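Local coordinates for protein transcriptional regulator (LacI family) (Clostridium acetobutylicum ATCC 824, PDB 3G85) that probably acts as a DNA-binding transcription factor of the LacI family, regulating genes through their cis-regulatory regions, at residues C50-D55 against N79-Y84; K61-E66 against E83-A88; T91-L96 against K258-D263. All blocks are in the same frame, centred on the assembly; numbering follows the deposited sequence.

Contact 1 of 3, residues C50-D55 against N79-Y84; sequences CPYKTD and NYDLEY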
loop_
_atom_site.group_PDB
_atom_site.type_symbol
_atom_site.label_atom_id
_atom_site.label_comp_id
_atom_site.label_asym_id
_atom_site.label_seq_id
_atom_site.Cartn_x
_atom_site.Cartn_y
_atom_site.Cartn_z
ATOM N N CYS A 50 -13.590 0.070 -12.446
ATOM C CA CYS A 50 -14.879 -0.382 -11.932
ATOM C C CYS A 50 -14.882 -0.344 -10.396
ATOM O O CYS A 50 -14.499 -1.328 -9.721
ATOM C CB CYS A 50 -15.175 -1.804 -12.421
ATOM S SG CYS A 50 -15.200 -1.964 -14.208
ATOM N N PRO A 51 -15.341 0.785 -9.828
ATOM C CA PRO A 51 -15.547 0.876 -8.377
ATOM C C PRO A 51 -16.607 -0.151 -7.990
ATOM O O PRO A 51 -17.618 -0.295 -8.702
ATOM C CB PRO A 51 -16.098 2.302 -8.200
ATOM C CG PRO A 51 -15.651 3.060 -9.400
ATOM C CD PRO A 51 -15.730 2.039 -10.515
ATOM N N TYR A 52 -16.367 -0.899 -6.937
ATOM C CA TYR A 52 -17.385 -1.768 -6.384
ATOM C C TYR A 52 -17.325 -1.737 -4.870
ATOM O O TYR A 52 -16.313 -1.376 -4.274
ATOM C CB TYR A 52 -17.197 -3.191 -6.919
ATOM C CG TYR A 52 -15.971 -3.876 -6.381
ATOM C CD1 TYR A 52 -14.723 -3.676 -6.980
ATOM C CD2 TYR A 52 -16.054 -4.763 -5.296
ATOM C CE1 TYR A 52 -13.576 -4.315 -6.462
ATOM C CE2 TYR A 52 -14.925 -5.386 -4.781
ATOM C CZ TYR A 52 -13.686 -5.169 -5.382
ATOM O OH TYR A 52 -12.535 -5.803 -4.904
ATOM N N LYS A 53 -18.425 -2.118 -4.232
ATOM C CA LYS A 53 -18.508 -2.064 -2.787
ATOM C C LYS A 53 -17.738 -3.218 -2.158
ATOM O O LYS A 53 -17.754 -4.315 -2.680
ATOM C CB LYS A 53 -19.996 -2.082 -2.390
ATOM C CG LYS A 53 -20.306 -1.940 -0.931
ATOM C CD LYS A 53 -21.853 -1.795 -0.822
ATOM C CE LYS A 53 -22.400 -2.190 0.543
ATOM N NZ LYS A 53 -21.605 -1.595 1.672
ATOM N N THR A 54 -17.033 -2.955 -1.060
ATOM C CA THR A 54 -16.302 -4.001 -0.336
ATOM C C THR A 54 -17.130 -5.294 -0.253
ATOM O O THR A 54 -18.322 -5.244 0.035
ATOM C CB THR A 54 -15.982 -3.540 1.106
ATOM O OG1 THR A 54 -15.193 -2.343 1.053
ATOM C CG2 THR A 54 -15.224 -4.617 1.870
ATOM N N ASP A 55 -16.500 -6.435 -0.524
ATOM C CA ASP A 55 -17.163 -7.748 -0.468
ATOM C C ASP A 55 -18.165 -8.039 -1.583
ATOM O O ASP A 55 -18.860 -9.076 -1.544
ATOM C CB ASP A 55 -17.797 -8.000 0.917
ATOM C CG ASP A 55 -16.758 -8.190 2.016
ATOM O OD1 ASP A 55 -15.602 -8.604 1.735
ATOM O OD2 ASP A 55 -17.092 -7.931 3.181
ATOM N N ASN A 79 -11.061 -10.992 1.736
ATOM C CA ASN A 79 -11.075 -12.422 2.021
ATOM C C ASN A 79 -12.333 -13.107 1.493
ATOM O O ASN A 79 -12.251 -14.151 0.856
ATOM C CB ASN A 79 -10.934 -12.665 3.527
ATOM C CG ASN A 79 -9.590 -12.231 4.036
ATOM O OD1 ASN A 79 -8.608 -12.230 3.281
ATOM N ND2 ASN A 79 -9.541 -11.785 5.284
ATOM N N TYR A 80 -13.475 -12.459 1.707
ATOM C CA TYR A 80 -14.744 -12.948 1.216
ATOM C C TYR A 80 -14.728 -13.112 -0.316
ATOM O O TYR A 80 -15.065 -14.177 -0.855
ATOM C CB TYR A 80 -15.872 -12.022 1.679
ATOM C CG TYR A 80 -17.207 -12.599 1.308
ATOM C CD1 TYR A 80 -17.793 -13.597 2.099
ATOM C CD2 TYR A 80 -17.865 -12.190 0.159
ATOM C CE1 TYR A 80 -19.001 -14.157 1.760
ATOM C CE2 TYR A 80 -19.088 -12.760 -0.207
ATOM C CZ TYR A 80 -19.636 -13.748 0.609
ATOM O OH TYR A 80 -20.826 -14.331 0.268
ATOM N N ASP A 81 -14.291 -12.065 -1.016
ATOM C CA ASP A 81 -14.234 -12.083 -2.482
ATOM C C ASP A 81 -13.222 -13.085 -3.030
ATOM O O ASP A 81 -13.448 -13.726 -4.063
ATOM C CB ASP A 81 -13.991 -10.669 -3.012
ATOM C CG ASP A 81 -15.286 -9.853 -3.037
ATOM O OD1 ASP A 81 -16.358 -10.481 -3.275
ATOM O OD2 ASP A 81 -15.246 -8.631 -2.815
ATOM N N LEU A 82 -12.136 -13.237 -2.289
ATOM C CA LEU A 82 -11.058 -14.145 -2.657
ATOM C C LEU A 82 -11.505 -15.594 -2.568
ATOM O O LEU A 82 -11.186 -16.393 -3.442
ATOM C CB LEU A 82 -9.797 -13.872 -1.815
ATOM C CG LEU A 82 -8.553 -14.705 -2.177
ATOM C CD1 LEU A 82 -8.251 -14.726 -3.655
ATOM C CD2 LEU A 82 -7.326 -14.214 -1.403
ATOM N N GLU A 83 -12.262 -15.923 -1.524
ATOM C CA GLU A 83 -12.857 -17.260 -1.410
ATOM C C GLU A 83 -13.737 -17.588 -2.625
ATOM O O GLU A 83 -13.654 -18.698 -3.158
ATOM C CB GLU A 83 -13.631 -17.430 -0.093
ATOM C CG GLU A 83 -14.621 -18.595 -0.134
ATOM C CD GLU A 83 -14.871 -19.219 1.193
ATOM O OE1 GLU A 83 -14.341 -18.721 2.205
ATOM O OE2 GLU A 83 -15.615 -20.228 1.224
ATOM N N TYR A 84 -14.541 -16.620 -3.077
ATOM C CA TYR A 84 -15.330 -16.782 -4.290
ATOM C C TYR A 84 -14.453 -17.015 -5.526
ATOM O O TYR A 84 -14.749 -17.900 -6.355
ATOM C CB TYR A 84 -16.255 -15.586 -4.543
ATOM C CG TYR A 84 -16.888 -15.653 -5.915
ATOM C CD1 TYR A 84 -17.977 -16.486 -6.155
ATOM C CD2 TYR A 84 -16.377 -14.904 -6.986
ATOM C CE1 TYR A 84 -18.555 -16.580 -7.428
ATOM C CE2 TYR A 84 -16.935 -14.985 -8.255
ATOM C CZ TYR A 84 -18.029 -15.832 -8.474
ATOM O OH TYR A 84 -18.598 -15.936 -9.734
HETATM O O HOH W 1 -13.017 -7.550 -2.817
#
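The ring of Y52 meets D81 at its edge, where CE2 lies 3.8 Å from D81 OD2, near the ring plane; ring and carboxylate planes are 63° apart. C50 O and a water lie in the plane of the same ring, the water 2.8 Å from Y52 OH and donating to D81 OD2, so tyrosine and aspartate are bridged through it. The ring of Y80 receives D55 O obliquely, 3.7 Å from Y80 CD2, and meets the H58 ring. With chi1 at -80°, CG of D81 stands beside its backbone N and the carboxylate lies against the D55 backbone, OD2 3.2 Å from D55 CA. It makes no hydrogen bond to D55, but backbone N-H groups further on hold it: L57 donates to OD2 and H58, weakly, to OD1. D55 OD1 sits 3.4 Å from Y80 CB and pairs with S78 OG, which also bonds D81 N. Two carboxylates 4.6 Å apart (D55 OD1 to D81 OD2) are thus separately occupied, which probably softens their repulsion. This joins the loop leaving edge strand 46-52 to the first turn of helix 79-87, at the C-terminal ends of the parallel strands in a Rossmann-like domain of the periplasmic binding protein type.

Contact 2 of 3, residues K61-E66 against E83-A88; sequences KGISKE and EYLNKA
A small apolar patch between the connection from strand 46-52 to strand 71-74 and the C-terminal end of helix 79-87 brings I63 against Y84 and L85. One methyl does the touching: I63 CD1 comes to the edge of the Y84 ring, near its plane and 4.2 Å from CE2, and stands equally far from L85 CD2. With chi1 at 66°, CG1 of I63 is flanked by the backbone N and the carbonyl carbon, and chi2 near 159° extends CD1 toward the helix. On the helix side, A88 CB lies 4.2 Å above one face of the Y84 ring, offset toward its rim, just where the chain leaves helical geometry. The 3-10 turn carrying I63 and the loop after it are braced from within. K61 O accepts from both S64 N and S64 OG, the hydroxyl meeting it at 2.8 Å on a lone pair, and S64 OG in turn accepts from E66 N in an ST turn. Beyond the helix end, K103 and Y104 take up carbonyls of its last residues, among them L85 O, while the L85 side chain packs on I94 and L96. With methyl groups and a ring edge touching, the contact has no directional bond of its own; it rests on dispersion and burial of I63 and L85 over a small area, and the loop's hydrogen bonds lie beside it.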
loop_
_atom_site.group_PDB
_atom_site.type_symbol
_atom_site.label_atom_id
_atom_site.label_comp_id
_atom_site.label_asym_id
_atom_site.label_seq_id
_atom_site.Cartn_x
_atom_site.Cartn_y
_atom_site.Cartn_z
ATOM N N LYS A 61 -20.632 -8.261 -13.022
ATOM C CA LYS A 61 -20.895 -8.938 -14.288
ATOM C C LYS A 61 -19.703 -8.995 -15.252
ATOM O O LYS A 61 -19.588 -9.932 -16.031
ATOM C CB LYS A 61 -22.169 -8.386 -14.937
ATOM C CG LYS A 61 -23.435 -9.082 -14.341
ATOM C CD LYS A 61 -24.713 -8.658 -15.045
ATOM C CE LYS A 61 -25.929 -9.452 -14.543
ATOM N NZ LYS A 61 -26.273 -9.062 -13.129
ATOM N N GLY A 62 -18.806 -8.020 -15.158
ATOM C CA GLY A 62 -17.580 -7.986 -15.971
ATOM C C GLY A 62 -16.574 -9.106 -15.704
ATOM O O GLY A 62 -15.585 -9.222 -16.424
ATOM N N ILE A 63 -16.816 -9.904 -14.660
ATOM C CA ILE A 63 -16.045 -11.137 -14.391
ATOM C C ILE A 63 -16.873 -12.429 -14.556
ATOM O O ILE A 63 -16.393 -13.520 -14.235
ATOM C CB ILE A 63 -15.298 -11.129 -12.990
ATOM C CG1 ILE A 63 -16.277 -11.140 -11.809
ATOM C CG2 ILE A 63 -14.315 -9.952 -12.906
ATOM C CD1 ILE A 63 -15.681 -11.632 -10.470
ATOM N N SER A 64 -18.098 -12.305 -15.068
ATOM C CA SER A 64 -18.985 -13.459 -15.267
ATOM C C SER A 64 -18.720 -14.154 -16.590
ATOM O O SER A 64 -18.095 -13.584 -17.495
ATOM C CB SER A 64 -20.453 -13.028 -15.255
ATOM O OG SER A 64 -20.808 -12.446 -16.499
ATOM N N LYS A 65 -19.233 -15.381 -16.698
ATOM C CA LYS A 65 -19.237 -16.125 -17.954
ATOM C C LYS A 65 -19.751 -15.280 -19.119
ATOM O O LYS A 65 -19.226 -15.359 -20.231
ATOM C CB LYS A 65 -20.101 -17.392 -17.818
ATOM C CG LYS A 65 -20.278 -18.177 -19.138
ATOM C CD LYS A 65 -21.144 -19.431 -18.968
ATOM C CE LYS A 65 -20.898 -20.401 -20.124
ATOM N NZ LYS A 65 -21.533 -19.954 -21.407
ATOM N N GLU A 66 -20.762 -14.459 -18.847
ATOM C CA GLU A 66 -21.584 -13.868 -19.904
ATOM C C GLU A 66 -21.183 -12.471 -20.368
ATOM O O GLU A 66 -21.341 -12.149 -21.548
ATOM C CB GLU A 66 -23.067 -13.873 -19.490
ATOM C CG GLU A 66 -23.676 -15.274 -19.309
ATOM C CD GLU A 66 -23.684 -16.106 -20.603
ATOM O OE1 GLU A 66 -24.124 -15.585 -21.659
ATOM O OE2 GLU A 66 -23.255 -17.290 -20.562
ATOM N N GLU A 83 -12.262 -15.923 -1.524
ATOM C CA GLU A 83 -12.857 -17.260 -1.410
ATOM C C GLU A 83 -13.737 -17.588 -2.625
ATOM O O GLU A 83 -13.654 -18.698 -3.158
ATOM C CB GLU A 83 -13.631 -17.430 -0.093
ATOM C CG GLU A 83 -14.621 -18.595 -0.134
ATOM C CD GLU A 83 -14.871 -19.219 1.193
ATOM O OE1 GLU A 83 -14.341 -18.721 2.205
ATOM O OE2 GLU A 83 -15.615 -20.228 1.224
ATOM N N TYR A 84 -14.541 -16.620 -3.077
ATOM C CA TYR A 84 -15.330 -16.782 -4.290
ATOM C C TYR A 84 -14.453 -17.015 -5.526
ATOM O O TYR A 84 -14.749 -17.900 -6.355
ATOM C CB TYR A 84 -16.255 -15.586 -4.543
ATOM C CG TYR A 84 -16.888 -15.653 -5.915
ATOM C CD1 TYR A 84 -17.977 -16.486 -6.155
ATOM C CD2 TYR A 84 -16.377 -14.904 -6.986
ATOM C CE1 TYR A 84 -18.555 -16.580 -7.428
ATOM C CE2 TYR A 84 -16.935 -14.985 -8.255
ATOM C CZ TYR A 84 -18.029 -15.832 -8.474
ATOM O OH TYR A 84 -18.598 -15.936 -9.734
ATOM N N LEU A 85 -13.401 -16.210 -5.672
ATOM C CA LEU A 85 -12.472 -16.405 -6.790
ATOM C C LEU A 85 -11.748 -17.755 -6.713
ATOM O O LEU A 85 -11.537 -18.407 -7.736
ATOM C CB LEU A 85 -11.429 -15.294 -6.864
ATOM C CG LEU A 85 -11.690 -13.942 -7.513
ATOM C CD1 LEU A 85 -10.354 -13.440 -8.024
ATOM C CD2 LEU A 85 -12.682 -13.979 -8.631
ATOM N N ASN A 86 -11.359 -18.149 -5.502
ATOM C CA ASN A 86 -10.653 -19.409 -5.291
ATOM C C ASN A 86 -11.413 -20.636 -5.761
ATOM O O ASN A 86 -10.789 -21.609 -6.193
ATOM C CB ASN A 86 -10.260 -19.578 -3.829
ATOM C CG ASN A 86 -9.009 -18.814 -3.481
ATOM O OD1 ASN A 86 -8.298 -18.353 -4.375
ATOM N ND2 ASN A 86 -8.736 -18.664 -2.179
ATOM N N LYS A 87 -12.742 -20.585 -5.679
ATOM C CA LYS A 87 -13.598 -21.726 -6.038
ATOM C C LYS A 87 -14.200 -21.596 -7.437
ATOM O O LYS A 87 -14.648 -22.584 -8.025
ATOM C CB LYS A 87 -14.699 -21.940 -4.983
ATOM C CG LYS A 87 -14.217 -21.937 -3.503
ATOM C CD LYS A 87 -12.995 -22.842 -3.253
ATOM C CE LYS A 87 -12.619 -22.911 -1.751
ATOM N NZ LYS A 87 -12.010 -21.642 -1.194
ATOM N N ALA A 88 -14.182 -20.382 -7.982
ATOM C CA ALA A 88 -14.737 -20.100 -9.311
ATOM C C ALA A 88 -13.829 -20.590 -10.432
ATOM O O ALA A 88 -12.599 -20.634 -10.289
ATOM C CB ALA A 88 -14.994 -18.588 -9.477
#

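Contact 3 of 3, residues T91-L96 against K258-D263; sequences TLPIIL and KLINRD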
loop_
_atom_site.group_PDB
_atom_site.type_symbol
_atom_site.label_atom_id
_atom_site.label_comp_id
_atom_site.label_asym_id
_atom_site.label_seq_id
_atom_site.Cartn_x
_atom_site.Cartn_y
_atom_site.Cartn_z
ATOM N N THR A 91 -13.585 -17.013 -16.871
ATOM C CA THR A 91 -13.351 -17.031 -18.322
ATOM C C THR A 91 -12.355 -15.966 -18.831
ATOM O O THR A 91 -12.223 -15.764 -20.059
ATOM C CB THR A 91 -14.704 -16.871 -19.096
ATOM O OG1 THR A 91 -15.240 -15.545 -18.895
ATOM C CG2 THR A 91 -15.747 -17.945 -18.646
ATOM N N LEU A 92 -11.669 -15.297 -17.899
ATOM C CA LEU A 92 -10.768 -14.191 -18.225
ATOM C C LEU A 92 -9.571 -14.195 -17.255
ATOM O O LEU A 92 -9.704 -14.601 -16.092
ATOM C CB LEU A 92 -11.504 -12.837 -18.177
ATOM C CG LEU A 92 -11.691 -12.152 -16.819
ATOM C CD1 LEU A 92 -12.154 -10.702 -16.968
ATOM C CD2 LEU A 92 -12.650 -12.925 -15.914
ATOM N N PRO A 93 -8.403 -13.756 -17.725
ATOM C CA PRO A 93 -7.257 -13.672 -16.820
ATOM C C PRO A 93 -7.517 -12.612 -15.747
ATOM O O PRO A 93 -8.005 -11.511 -16.078
ATOM C CB PRO A 93 -6.132 -13.180 -17.717
ATOM C CG PRO A 93 -6.604 -13.445 -19.124
ATOM C CD PRO A 93 -8.072 -13.310 -19.083
ATOM N N ILE A 94 -7.176 -12.946 -14.503
ATOM C CA ILE A 94 -7.323 -12.043 -13.360
ATOM C C ILE A 94 -5.994 -11.904 -12.637
ATOM O O ILE A 94 -5.376 -12.896 -12.258
ATOM C CB ILE A 94 -8.375 -12.543 -12.332
ATOM C CG1 ILE A 94 -9.772 -12.666 -12.988
ATOM C CG2 ILE A 94 -8.381 -11.627 -11.085
ATOM C CD1 ILE A 94 -10.929 -12.966 -12.049
ATOM N N ILE A 95 -5.560 -10.664 -12.450
ATOM C CA ILE A 95 -4.349 -10.373 -11.683
ATOM C C ILE A 95 -4.748 -9.820 -10.306
ATOM O O ILE A 95 -5.499 -8.845 -10.219
ATOM C CB ILE A 95 -3.506 -9.343 -12.407
ATOM C CG1 ILE A 95 -3.270 -9.813 -13.842
ATOM C CG2 ILE A 95 -2.142 -9.154 -11.720
ATOM C CD1 ILE A 95 -2.470 -8.895 -14.581
ATOM N N LEU A 96 -4.245 -10.429 -9.245
ATOM C CA LEU A 96 -4.446 -9.910 -7.913
ATOM C C LEU A 96 -3.319 -8.940 -7.599
ATOM O O LEU A 96 -2.155 -9.243 -7.844
ATOM C CB LEU A 96 -4.444 -11.039 -6.883
ATOM C CG LEU A 96 -5.504 -12.115 -7.148
ATOM C CD1 LEU A 96 -5.452 -13.167 -5.980
ATOM C CD2 LEU A 96 -6.863 -11.460 -7.254
ATOM N N LYS A 258 0.634 -11.077 -21.712
ATOM C CA LYS A 258 1.320 -12.359 -21.841
ATOM C C LYS A 258 0.381 -13.538 -21.534
ATOM O O LYS A 258 0.552 -14.667 -22.078
ATOM C CB LYS A 258 2.560 -12.334 -20.965
ATOM C CG LYS A 258 3.606 -11.350 -21.505
ATOM C CD LYS A 258 4.768 -11.136 -20.542
ATOM C CE LYS A 258 5.732 -10.035 -21.018
ATOM N NZ LYS A 258 6.315 -10.351 -22.375
ATOM N N LEU A 259 -0.588 -13.302 -20.645
ATOM C CA LEU A 259 -1.609 -14.308 -20.344
ATOM C C LEU A 259 -2.586 -14.507 -21.520
ATOM O O LEU A 259 -2.883 -15.645 -21.915
ATOM C CB LEU A 259 -2.341 -13.984 -19.037
ATOM C CG LEU A 259 -1.522 -14.291 -17.763
ATOM C CD1 LEU A 259 -2.118 -13.480 -16.579
ATOM C CD2 LEU A 259 -1.460 -15.778 -17.455
ATOM N N ILE A 260 -3.063 -13.406 -22.090
ATOM C CA ILE A 260 -3.982 -13.466 -23.240
ATOM C C ILE A 260 -3.306 -14.143 -24.435
ATOM O O ILE A 260 -3.908 -14.989 -25.101
ATOM C CB ILE A 260 -4.456 -12.052 -23.713
ATOM C CG1 ILE A 260 -5.231 -11.281 -22.633
ATOM C CG2 ILE A 260 -5.302 -12.179 -24.986
ATOM C CD1 ILE A 260 -6.287 -12.030 -21.982
ATOM N N ASN A 261 -2.069 -13.750 -24.706
ATOM C CA ASN A 261 -1.272 -14.355 -25.775
ATOM C C ASN A 261 -0.810 -15.789 -25.448
ATOM O O ASN A 261 -0.171 -16.406 -26.276
ATOM C CB ASN A 261 -0.049 -13.483 -26.096
ATOM C CG ASN A 261 0.595 -13.830 -27.461
ATOM O OD1 ASN A 261 -0.102 -13.971 -28.480
ATOM N ND2 ASN A 261 1.932 -13.961 -27.478
ATOM N N ARG A 262 -1.079 -16.270 -24.237
ATOM C CA ARG A 262 -0.644 -17.605 -23.778
ATOM C C ARG A 262 0.875 -17.864 -23.733
ATOM O O ARG A 262 1.328 -19.020 -23.819
ATOM C CB ARG A 262 -1.334 -18.704 -24.607
ATOM C CG ARG A 262 -2.876 -18.625 -24.618
ATOM C CD ARG A 262 -3.471 -19.275 -23.380
ATOM N NE ARG A 262 -4.901 -19.569 -23.538
ATOM C CZ ARG A 262 -5.897 -18.708 -23.289
ATOM N NH1 ARG A 262 -5.643 -17.470 -22.872
ATOM N NH2 ARG A 262 -7.160 -19.088 -23.463
ATOM N N ASP A 263 1.675 -16.815 -23.619
ATOM C CA ASP A 263 3.094 -17.007 -23.340
ATOM C C ASP A 263 3.278 -17.578 -21.919
ATOM O O ASP A 263 4.116 -18.458 -21.682
ATOM C CB ASP A 263 3.864 -15.694 -23.449
ATOM C CG ASP A 263 3.683 -15.021 -24.794
ATOM O OD1 ASP A 263 3.727 -15.730 -25.807
ATOM O OD2 ASP A 263 3.492 -13.782 -24.837
#
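P93 supplies the first shell from one side, L259 and I260 from the other. The proline ring presents CB to L259, with CB to CB at 4.1 Å, and the L259 branch ending in CD1 flanks the same P93 CB. I260 brings CD1 across the proline at about a right angle, next to CG and CD; the 3.2 Å between P93 CG and I260 CD1 is shorter than a normal carbon contact, so its exact value is doubtful. I260 starts with CG1 beside its backbone N, and a chi2 of -49° then bends CD1 round toward the proline. In the next shell, the chain leaves helical geometry at R262, which has positive phi; its N bonds to L259 O at 3.0 Å while D263 N reaches K258 O weakly, a Schellman motif. The guanidinium adds a weak bond, NH1 to L259 O, in its own plane. Across the same turn, N261 ND2 donates to D263 OD2 at 174°, nearly straight. Further out, P93 pairs through its backbone with A72 of the neighbouring strand, and I95 packs on C252, L255 and V256. Helix 245-260 therefore lies over one face of the parallel sheet at strand 94-97, while I94 and L96 face helix 79-87 on the other, the layered alpha-beta-alpha sandwich of this fold.

Overall arrangement
Followed from the N terminus, the chain leaves strand 46-52, and contact 1 closes the excursion through strand 71-74 to the start of helix 79-87. Contact 2 begins within that excursion, at 61-66, yet ends further along the same helix, so the two closures overlap in a staggered way and do not nest; both tie the long connection to one helix. Contact 3 follows in series and is far longer in sequence: its 161 intervening residues include five of the six strands of the second sheet before helix 245-260 returns to the first. Packing links them, L82 of contact 1 touching L96 and G62 of contact 2 touching L92. Helices from distant parts of the chain share one parallel sheet.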